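Local coordinates for 457aa long hypothetical protein (Pyrococcus horikoshii, PDB 2CSU) that is of unknown function but combines a Rossmann-like CoA-binding domain with two further domains of the succinyl-CoA ligase family, at residues V166-K171 with N274-M279; A68-P73 with D79-C84; R358-L363 with E391-A396. One frame throughout, in Å; residues are numbered along the deposited sequence.

Contact 1 (V166-K171 with N274-M279)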
loop_
_atom_site.group_PDB
_atom_site.type_symbol
_atom_site.label_atom_id
_atom_site.label_comp_id
_atom_site.label_asym_id
_atom_site.label_seq_id
_atom_site.Cartn_x
_atom_site.Cartn_y
_atom_site.Cartn_z
ATOM N N VAL A 166 7.153 10.983 -2.429
ATOM C CA VAL A 166 6.775 12.042 -1.503
ATOM C C VAL A 166 5.250 12.057 -1.370
ATOM O O VAL A 166 4.720 12.086 -0.257
ATOM C CB VAL A 166 7.288 13.411 -1.997
ATOM C CG1 VAL A 166 6.664 14.544 -1.198
ATOM C CG2 VAL A 166 8.801 13.469 -1.861
ATOM N N TYR A 167 4.538 12.007 -2.491
ATOM C CA TYR A 167 3.076 12.004 -2.438
ATOM C C TYR A 167 2.591 10.762 -1.732
ATOM O O TYR A 167 1.601 10.797 -1.002
ATOM C CB TYR A 167 2.449 12.041 -3.838
ATOM C CG TYR A 167 2.980 13.147 -4.717
ATOM C CD1 TYR A 167 3.523 14.304 -4.158
ATOM C CD2 TYR A 167 2.952 13.034 -6.111
ATOM C CE1 TYR A 167 4.031 15.319 -4.953
ATOM C CE2 TYR A 167 3.459 14.054 -6.918
ATOM C CZ TYR A 167 3.996 15.187 -6.328
ATOM O OH TYR A 167 4.513 16.190 -7.103
ATOM N N LYS A 168 3.285 9.652 -1.963
ATOM C CA LYS A 168 2.915 8.397 -1.343
ATOM C C LYS A 168 2.979 8.499 0.168
ATOM O O LYS A 168 1.992 8.261 0.856
ATOM C CB LYS A 168 3.843 7.275 -1.811
ATOM C CG LYS A 168 3.476 5.895 -1.246
ATOM C CD LYS A 168 4.389 4.807 -1.804
ATOM C CE LYS A 168 3.759 3.425 -1.696
ATOM N NZ LYS A 168 3.575 2.911 -0.318
ATOM N N THR A 169 4.157 8.849 0.678
ATOM C CA THR A 169 4.388 8.977 2.116
ATOM C C THR A 169 3.473 9.982 2.812
ATOM O O THR A 169 3.069 9.772 3.952
ATOM C CB THR A 169 5.839 9.382 2.389
ATOM O OG1 THR A 169 6.189 10.478 1.534
ATOM C CG2 THR A 169 6.778 8.204 2.123
ATOM N N ILE A 170 3.161 11.074 2.122
ATOM C CA ILE A 170 2.303 12.112 2.664
ATOM C C ILE A 170 0.975 11.503 3.066
ATOM O O ILE A 170 0.530 11.656 4.209
ATOM C CB ILE A 170 2.084 13.240 1.630
ATOM C CG1 ILE A 170 3.357 14.086 1.531
ATOM C CG2 ILE A 170 0.882 14.110 2.024
ATOM C CD1 ILE A 170 3.326 15.159 0.475
ATOM N N LYS A 171 0.344 10.801 2.132
ATOM C CA LYS A 171 -0.929 10.164 2.422
ATOM C C LYS A 171 -0.792 9.043 3.454
ATOM O O LYS A 171 -1.708 8.812 4.251
ATOM C CB LYS A 171 -1.546 9.589 1.145
ATOM C CG LYS A 171 -2.821 8.811 1.412
ATOM C CD LYS A 171 -3.591 8.506 0.139
ATOM C CE LYS A 171 -4.647 7.434 0.393
ATOM N NZ LYS A 171 -5.560 7.281 -0.774
ATOM N N ASN A 274 13.740 -4.412 -2.282
ATOM C CA ASN A 274 13.417 -4.751 -3.659
ATOM C C ASN A 274 12.195 -3.999 -4.149
ATOM O O ASN A 274 11.837 -4.111 -5.317
ATOM C CB ASN A 274 13.203 -6.249 -3.805
ATOM C CG ASN A 274 14.291 -7.047 -3.124
ATOM O OD1 ASN A 274 15.474 -6.947 -3.483
ATOM N ND2 ASN A 274 13.906 -7.836 -2.124
ATOM N N THR A 275 11.546 -3.253 -3.250
ATOM C CA THR A 275 10.392 -2.436 -3.623
ATOM C C THR A 275 10.429 -1.108 -2.869
ATOM O O THR A 275 11.177 -0.938 -1.897
ATOM C CB THR A 275 9.026 -3.096 -3.297
ATOM O OG1 THR A 275 8.803 -3.057 -1.886
ATOM C CG2 THR A 275 8.971 -4.545 -3.800
ATOM N N ILE A 276 9.615 -0.167 -3.331
ATOM C CA ILE A 276 9.508 1.136 -2.712
ATOM C C ILE A 276 9.111 0.920 -1.257
ATOM O O ILE A 276 9.820 1.345 -0.339
ATOM C CB ILE A 276 8.439 1.982 -3.456
ATOM C CG1 ILE A 276 8.968 2.353 -4.842
ATOM C CG2 ILE A 276 8.103 3.258 -2.672
ATOM C CD1 ILE A 276 7.871 2.830 -5.823
ATOM N N ASP A 277 8.000 0.216 -1.057
ATOM C CA ASP A 277 7.491 -0.057 0.275
ATOM C C ASP A 277 8.490 -0.698 1.220
ATOM O O ASP A 277 8.519 -0.359 2.401
ATOM C CB ASP A 277 6.201 -0.886 0.193
ATOM C CG ASP A 277 4.957 -0.001 0.140
ATOM O OD1 ASP A 277 4.721 0.716 1.128
ATOM O OD2 ASP A 277 4.227 -0.006 -0.871
ATOM N N GLU A 278 9.323 -1.602 0.712
ATOM C CA GLU A 278 10.323 -2.232 1.560
ATOM C C GLU A 278 11.356 -1.206 1.974
ATOM O O GLU A 278 11.759 -1.159 3.134
ATOM C CB GLU A 278 11.030 -3.382 0.830
ATOM C CG GLU A 278 10.133 -4.563 0.479
ATOM C CD GLU A 278 10.925 -5.745 -0.081
ATOM O OE1 GLU A 278 12.171 -5.638 -0.211
ATOM O OE2 GLU A 278 10.298 -6.781 -0.393
HETATM N N MSE A 279 11.804 -0.404 1.011
HETATM C CA MSE A 279 12.803 0.636 1.258
HETATM C C MSE A 279 12.311 1.562 2.379
HETATM O O MSE A 279 13.034 1.842 3.332
HETATM C CB MSE A 279 13.050 1.463 -0.033
HETATM C CG MSE A 279 14.119 2.594 0.089
HETATM SE SE MSE A 279 14.184 3.826 -1.273
HETATM C CE MSE A 279 12.579 4.616 -1.032
#
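The carboxylate of Asp277 is the flat group that receives Lys168 across this contact. Lys168 NZ stands 2.9 Å from Asp277 OD1 in a salt bridge; it comes to the carboxylate from the syn side of OD1, tilted 33° out of its plane. A second, weak bond from the same NZ runs to Asp277 OD2, whose position is less certain. The lysine and aspartate side chains meet at about a right angle. Lys168 is extended as far as CE, its CG anti to the backbone N, and turns only at chi4 (-67°). The aliphatic part of that chain also serves the contact, with Lys168 CD 4.1 Å from Ile276 CG2. The aspartate's helix starts at a capped end: Glu278 N donates to Thr275 OG1 at 3.0 Å with an N-H...O angle of 156°. The other carboxylate, that of Glu278, is met from above its plane by Asn274 N, 2.9 Å from Glu278 OE1. Neither charged group is confined to this pair, since Lys168 NZ has its strongest partner in Glu172, and Asp277 OD2, with its doubtful place, also lies in salt-bridge range of Arg433 of the second subunit. In the fold, the contact joins helix 159-171 to the first turn of helix 276-283, which directly follows strand 271-273. Ile276 continues the packing onto Leu161 and Ile165 of the former helix, and on the dimer side it meets Met411 of the second subunit.

Contact 2 (A68-P73 with D79-C84); sequences AIIVVP and DTLIQC
Ala68 and Ile70 make the close half of this contact, pressing from strand 67-70 onto Thr80 and Cys84 of helix 74-87. Ala68 CB lies 3.7 Å from Cys84 SG. Beside it, Ile70 reaches Thr80 OG1 with two branches, CD1 at 3.6 Å and CG2 at 3.7 Å from that oxygen. CG1 of Ile70 is anti to its carbonyl carbon (chi1 -62°), which carries CD1 out to the helix, where it also comes to 4.4 Å from Leu81 CB. The hydroxyl of Thr80 thus has a methyl-rich neighbourhood on the strand side, while it is hydrogen-bonded back within its own helix, to Val77 O and Phe76 O. Past the end of the strand, at Val72, the fit slackens: Val72 CG2 and Thr80 CG2 are 4.1 Å apart, the two side chains pass alongside one another, pointing in opposing senses, and both residues are partly exposed. Strand 68-70 and helix 79-84 run antiparallel, at 172° with their axes 9.9 Å apart, so Ala68 faces Cys84 and Ile70 faces Thr80. This is the strand-helix half of a beta-alpha-beta unit, completed by strand 91-94, in the five-stranded parallel sheet of a Rossmann-like domain.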
loop_
_atom_site.group_PDB
_atom_site.type_symbol
_atom_site.label_atom_id
_atom_site.label_comp_id
_atom_site.label_asym_id
_atom_site.label_seq_id
_atom_site.Cartn_x
_atom_site.Cartn_y
_atom_site.Cartn_z
ATOM N N ALA A 68 22.028 28.845 -3.871
ATOM C CA ALA A 68 21.264 29.350 -4.998
ATOM C C ALA A 68 20.629 28.204 -5.751
ATOM O O ALA A 68 21.217 27.132 -5.876
ATOM C CB ALA A 68 22.166 30.150 -5.942
ATOM N N ILE A 69 19.423 28.437 -6.254
ATOM C CA ILE A 69 18.724 27.439 -7.030
ATOM C C ILE A 69 18.642 27.999 -8.439
ATOM O O ILE A 69 18.074 29.076 -8.655
ATOM C CB ILE A 69 17.292 27.200 -6.532
ATOM C CG1 ILE A 69 17.262 27.041 -4.999
ATOM C CG2 ILE A 69 16.710 25.990 -7.254
ATOM C CD1 ILE A 69 18.250 26.038 -4.434
ATOM N N ILE A 70 19.221 27.290 -9.399
ATOM C CA ILE A 70 19.183 27.753 -10.762
ATOM C C ILE A 70 18.065 27.034 -11.492
ATOM O O ILE A 70 18.110 25.821 -11.707
ATOM C CB ILE A 70 20.539 27.544 -11.443
ATOM C CG1 ILE A 70 21.599 28.366 -10.691
ATOM C CG2 ILE A 70 20.456 27.952 -12.902
ATOM C CD1 ILE A 70 23.004 28.361 -11.312
ATOM N N VAL A 71 17.042 27.806 -11.845
ATOM C CA VAL A 71 15.875 27.285 -12.531
ATOM C C VAL A 71 15.521 28.160 -13.723
ATOM O O VAL A 71 14.373 28.516 -13.965
ATOM C CB VAL A 71 14.717 27.214 -11.534
ATOM C CG1 VAL A 71 14.298 28.625 -11.117
ATOM C CG2 VAL A 71 13.536 26.498 -12.169
ATOM N N VAL A 72 16.583 28.557 -14.445
ATOM C CA VAL A 72 16.388 29.273 -15.694
ATOM C C VAL A 72 16.633 28.348 -16.891
ATOM O O VAL A 72 17.091 27.223 -16.754
ATOM C CB VAL A 72 17.364 30.445 -15.722
ATOM C CG1 VAL A 72 17.006 31.441 -14.622
ATOM C CG2 VAL A 72 18.778 29.939 -15.505
ATOM N N PRO A 73 16.248 28.839 -18.081
ATOM C CA PRO A 73 16.497 28.120 -19.324
ATOM C C PRO A 73 17.978 27.767 -19.523
ATOM O O PRO A 73 18.885 28.436 -19.052
ATOM C CB PRO A 73 15.984 28.993 -20.468
ATOM C CG PRO A 73 14.978 29.971 -19.866
ATOM C CD PRO A 73 15.490 30.046 -18.350
ATOM N N ASP A 79 26.359 31.273 -17.376
ATOM C CA ASP A 79 26.581 32.618 -16.871
ATOM C C ASP A 79 25.977 32.833 -15.481
ATOM O O ASP A 79 26.506 33.604 -14.685
ATOM C CB ASP A 79 26.017 33.651 -17.844
ATOM C CG ASP A 79 26.313 35.068 -17.406
ATOM O OD1 ASP A 79 27.510 35.377 -17.183
ATOM O OD2 ASP A 79 25.355 35.867 -17.284
ATOM N N THR A 80 24.860 32.171 -15.191
ATOM C CA THR A 80 24.248 32.309 -13.878
ATOM C C THR A 80 25.157 31.632 -12.861
ATOM O O THR A 80 25.360 32.135 -11.757
ATOM C CB THR A 80 22.838 31.665 -13.834
ATOM O OG1 THR A 80 22.908 30.306 -14.289
ATOM C CG2 THR A 80 21.876 32.441 -14.718
ATOM N N LEU A 81 25.722 30.492 -13.239
ATOM C CA LEU A 81 26.624 29.781 -12.345
ATOM C C LEU A 81 27.837 30.644 -12.024
ATOM O O LEU A 81 28.250 30.727 -10.873
ATOM C CB LEU A 81 27.088 28.474 -12.983
ATOM C CG LEU A 81 28.039 27.635 -12.129
ATOM C CD1 LEU A 81 27.285 27.073 -10.933
ATOM C CD2 LEU A 81 28.602 26.490 -12.960
ATOM N N ILE A 82 28.407 31.286 -13.044
ATOM C CA ILE A 82 29.569 32.154 -12.854
ATOM C C ILE A 82 29.197 33.322 -11.937
ATOM O O ILE A 82 29.972 33.701 -11.054
ATOM C CB ILE A 82 30.101 32.685 -14.218
ATOM C CG1 ILE A 82 30.635 31.502 -15.043
ATOM C CG2 ILE A 82 31.222 33.735 -14.003
ATOM C CD1 ILE A 82 31.208 31.872 -16.404
ATOM N N GLN A 83 28.013 33.898 -12.138
ATOM C CA GLN A 83 27.591 34.988 -11.271
ATOM C C GLN A 83 27.575 34.479 -9.818
ATOM O O GLN A 83 28.118 35.123 -8.923
ATOM C CB GLN A 83 26.208 35.495 -11.689
ATOM C CG GLN A 83 26.236 36.492 -12.873
ATOM C CD GLN A 83 24.844 36.911 -13.326
ATOM O OE1 GLN A 83 24.008 37.310 -12.511
ATOM N NE2 GLN A 83 24.591 36.827 -14.625
ATOM N N CYS A 84 26.975 33.313 -9.582
ATOM C CA CYS A 84 26.946 32.773 -8.232
ATOM C C CYS A 84 28.384 32.687 -7.725
ATOM O O CYS A 84 28.672 32.992 -6.563
ATOM C CB CYS A 84 26.301 31.389 -8.215
ATOM S SG CYS A 84 24.524 31.384 -8.528
#

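Contact 3 (R358-L363 with E391-A396)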
loop_
_atom_site.group_PDB
_atom_site.type_symbol
_atom_site.label_atom_id
_atom_site.label_comp_id
_atom_site.label_asym_id
_atom_site.label_seq_id
_atom_site.Cartn_x
_atom_site.Cartn_y
_atom_site.Cartn_z
ATOM N N ARG A 358 -1.328 -4.832 29.204
ATOM C CA ARG A 358 -0.780 -5.919 30.000
ATOM C C ARG A 358 0.079 -6.896 29.205
ATOM O O ARG A 358 1.191 -7.225 29.614
ATOM C CB ARG A 358 -1.908 -6.686 30.699
ATOM C CG ARG A 358 -2.536 -5.931 31.862
ATOM C CD ARG A 358 -3.651 -6.746 32.503
ATOM N NE ARG A 358 -3.167 -7.637 33.559
ATOM C CZ ARG A 358 -3.970 -8.381 34.317
ATOM N NH1 ARG A 358 -5.283 -8.338 34.122
ATOM N NH2 ARG A 358 -3.471 -9.152 35.278
ATOM N N THR A 359 -0.440 -7.362 28.076
ATOM C CA THR A 359 0.298 -8.315 27.250
ATOM C C THR A 359 1.634 -7.754 26.735
ATOM O O THR A 359 2.650 -8.452 26.738
ATOM C CB THR A 359 -0.551 -8.771 26.045
ATOM O OG1 THR A 359 -1.754 -9.394 26.517
ATOM C CG2 THR A 359 0.223 -9.765 25.204
ATOM N N ALA A 360 1.631 -6.498 26.302
ATOM C CA ALA A 360 2.844 -5.866 25.784
ATOM C C ALA A 360 3.900 -5.763 26.882
ATOM O O ALA A 360 5.082 -6.053 26.654
ATOM C CB ALA A 360 2.517 -4.480 25.225
ATOM N N LYS A 361 3.459 -5.353 28.070
ATOM C CA LYS A 361 4.326 -5.220 29.238
ATOM C C LYS A 361 4.948 -6.581 29.539
ATOM O O LYS A 361 6.170 -6.714 29.663
ATOM C CB LYS A 361 3.498 -4.731 30.436
ATOM C CG LYS A 361 4.270 -4.558 31.742
ATOM C CD LYS A 361 3.453 -3.747 32.767
ATOM C CE LYS A 361 3.776 -4.155 34.206
ATOM N NZ LYS A 361 2.979 -3.395 35.222
ATOM N N LEU A 362 4.093 -7.590 29.640
ATOM C CA LEU A 362 4.529 -8.949 29.913
ATOM C C LEU A 362 5.506 -9.472 28.868
ATOM O O LEU A 362 6.504 -10.104 29.214
ATOM C CB LEU A 362 3.319 -9.887 29.989
ATOM C CG LEU A 362 2.540 -9.917 31.304
ATOM C CD1 LEU A 362 1.177 -10.557 31.102
ATOM C CD2 LEU A 362 3.362 -10.684 32.332
ATOM N N LEU A 363 5.213 -9.235 27.588
ATOM C CA LEU A 363 6.103 -9.702 26.527
ATOM C C LEU A 363 7.433 -8.950 26.536
ATOM O O LEU A 363 8.489 -9.559 26.366
ATOM C CB LEU A 363 5.437 -9.568 25.154
ATOM C CG LEU A 363 4.317 -10.560 24.855
ATOM C CD1 LEU A 363 3.628 -10.186 23.548
ATOM C CD2 LEU A 363 4.895 -11.962 24.790
ATOM N N GLU A 391 -3.093 3.061 22.587
ATOM C CA GLU A 391 -2.770 3.681 23.869
ATOM C C GLU A 391 -2.182 2.613 24.767
ATOM O O GLU A 391 -1.147 2.818 25.394
ATOM C CB GLU A 391 -4.026 4.278 24.508
ATOM C CG GLU A 391 -4.562 5.489 23.758
ATOM C CD GLU A 391 -6.005 5.793 24.095
ATOM O OE1 GLU A 391 -6.620 6.601 23.366
ATOM O OE2 GLU A 391 -6.521 5.225 25.084
ATOM N N GLY A 392 -2.843 1.460 24.813
ATOM C CA GLY A 392 -2.345 0.364 25.627
ATOM C C GLY A 392 -0.925 -0.049 25.264
ATOM O O GLY A 392 -0.154 -0.439 26.138
ATOM N N ILE A 393 -0.571 0.029 23.986
ATOM C CA ILE A 393 0.780 -0.338 23.544
ATOM C C ILE A 393 1.764 0.697 24.076
ATOM O O ILE A 393 2.798 0.382 24.679
ATOM C CB ILE A 393 0.921 -0.306 21.992
ATOM C CG1 ILE A 393 0.012 -1.348 21.336
ATOM C CG2 ILE A 393 2.388 -0.512 21.605
ATOM C CD1 ILE A 393 0.331 -2.729 21.706
ATOM N N ILE A 394 1.421 1.944 23.789
ATOM C CA ILE A 394 2.201 3.102 24.170
ATOM C C ILE A 394 2.450 3.142 25.672
ATOM O O ILE A 394 3.587 3.275 26.125
ATOM C CB ILE A 394 1.469 4.379 23.708
ATOM C CG1 ILE A 394 1.466 4.422 22.174
ATOM C CG2 ILE A 394 2.098 5.611 24.336
ATOM C CD1 ILE A 394 0.782 5.624 21.573
ATOM N N ARG A 395 1.381 3.008 26.442
ATOM C CA ARG A 395 1.489 3.034 27.893
ATOM C C ARG A 395 2.463 1.961 28.401
ATOM O O ARG A 395 3.247 2.207 29.321
ATOM C CB ARG A 395 0.096 2.834 28.497
ATOM C CG ARG A 395 0.023 2.961 29.999
ATOM C CD ARG A 395 -1.331 2.502 30.482
ATOM N NE ARG A 395 -1.303 2.150 31.895
ATOM C CZ ARG A 395 -2.226 1.400 32.483
ATOM N NH1 ARG A 395 -3.247 0.928 31.774
ATOM N NH2 ARG A 395 -2.122 1.112 33.773
ATOM N N ALA A 396 2.426 0.774 27.795
ATOM C CA ALA A 396 3.317 -0.313 28.207
ATOM C C ALA A 396 4.783 -0.010 27.895
ATOM O O ALA A 396 5.641 -0.139 28.767
ATOM C CB ALA A 396 2.897 -1.626 27.542
#
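Ala360 meets Ile393 and Ala396 where two helices lie side by side on one face of a largely parallel sheet, in the alpha/beta fold of the ligase-CoA family domain. Helices 358-363 and 391-396 cross at -35° with an axis separation of 8.3 Å, and no hydrogen bond links them. Along the second helix, Ile393 comes first. Its side chain starts out away from the partner helix, but both torsions near -60° (chi2 -62°) fold the chain back, placing CD1 4.5 Å from Ala360 CB. That side chain and Ala360 both rest on Met299 of strand 295-300, which closes the underside of the helix pair. Arg395 reaches across the outer side without touching 358-363 and makes a cation-pi interaction with Tyr357, whose hydroxyl is hydrogen-bonded to Lys361 NZ. The two cationic ends stay separated, with Lys361 NZ and Arg395 NH2 7.0 Å apart. Ala396 then supplies the closest approach, as Lys361 CA and Ala396 CA are only 5.1 Å apart. Its methyl has its two shortest contacts on the first helix close together: Ala396 CB is 3.7 Å from Ala360 CB and 3.8 Å from the backbone N of Lys361.

How the contacts relate
The three contacts follow one another along the chain as 2, 1 and 3, each in a different family domain, and none touches another. Contact 1 is the central one, its centre 9 Å from that of the chain; contacts 2 and 3 lie on opposite sides of the chain's centre, about 55 Å apart centre to centre. Contact 1 is about 32 Å from contact 2 and 29 Å from contact 3 by the same measure, with nearest atoms about 15 Å and 18 Å away. The second subunit reaches contact 1, while no other chain of the assembly touches the segments of contacts 2 and 3.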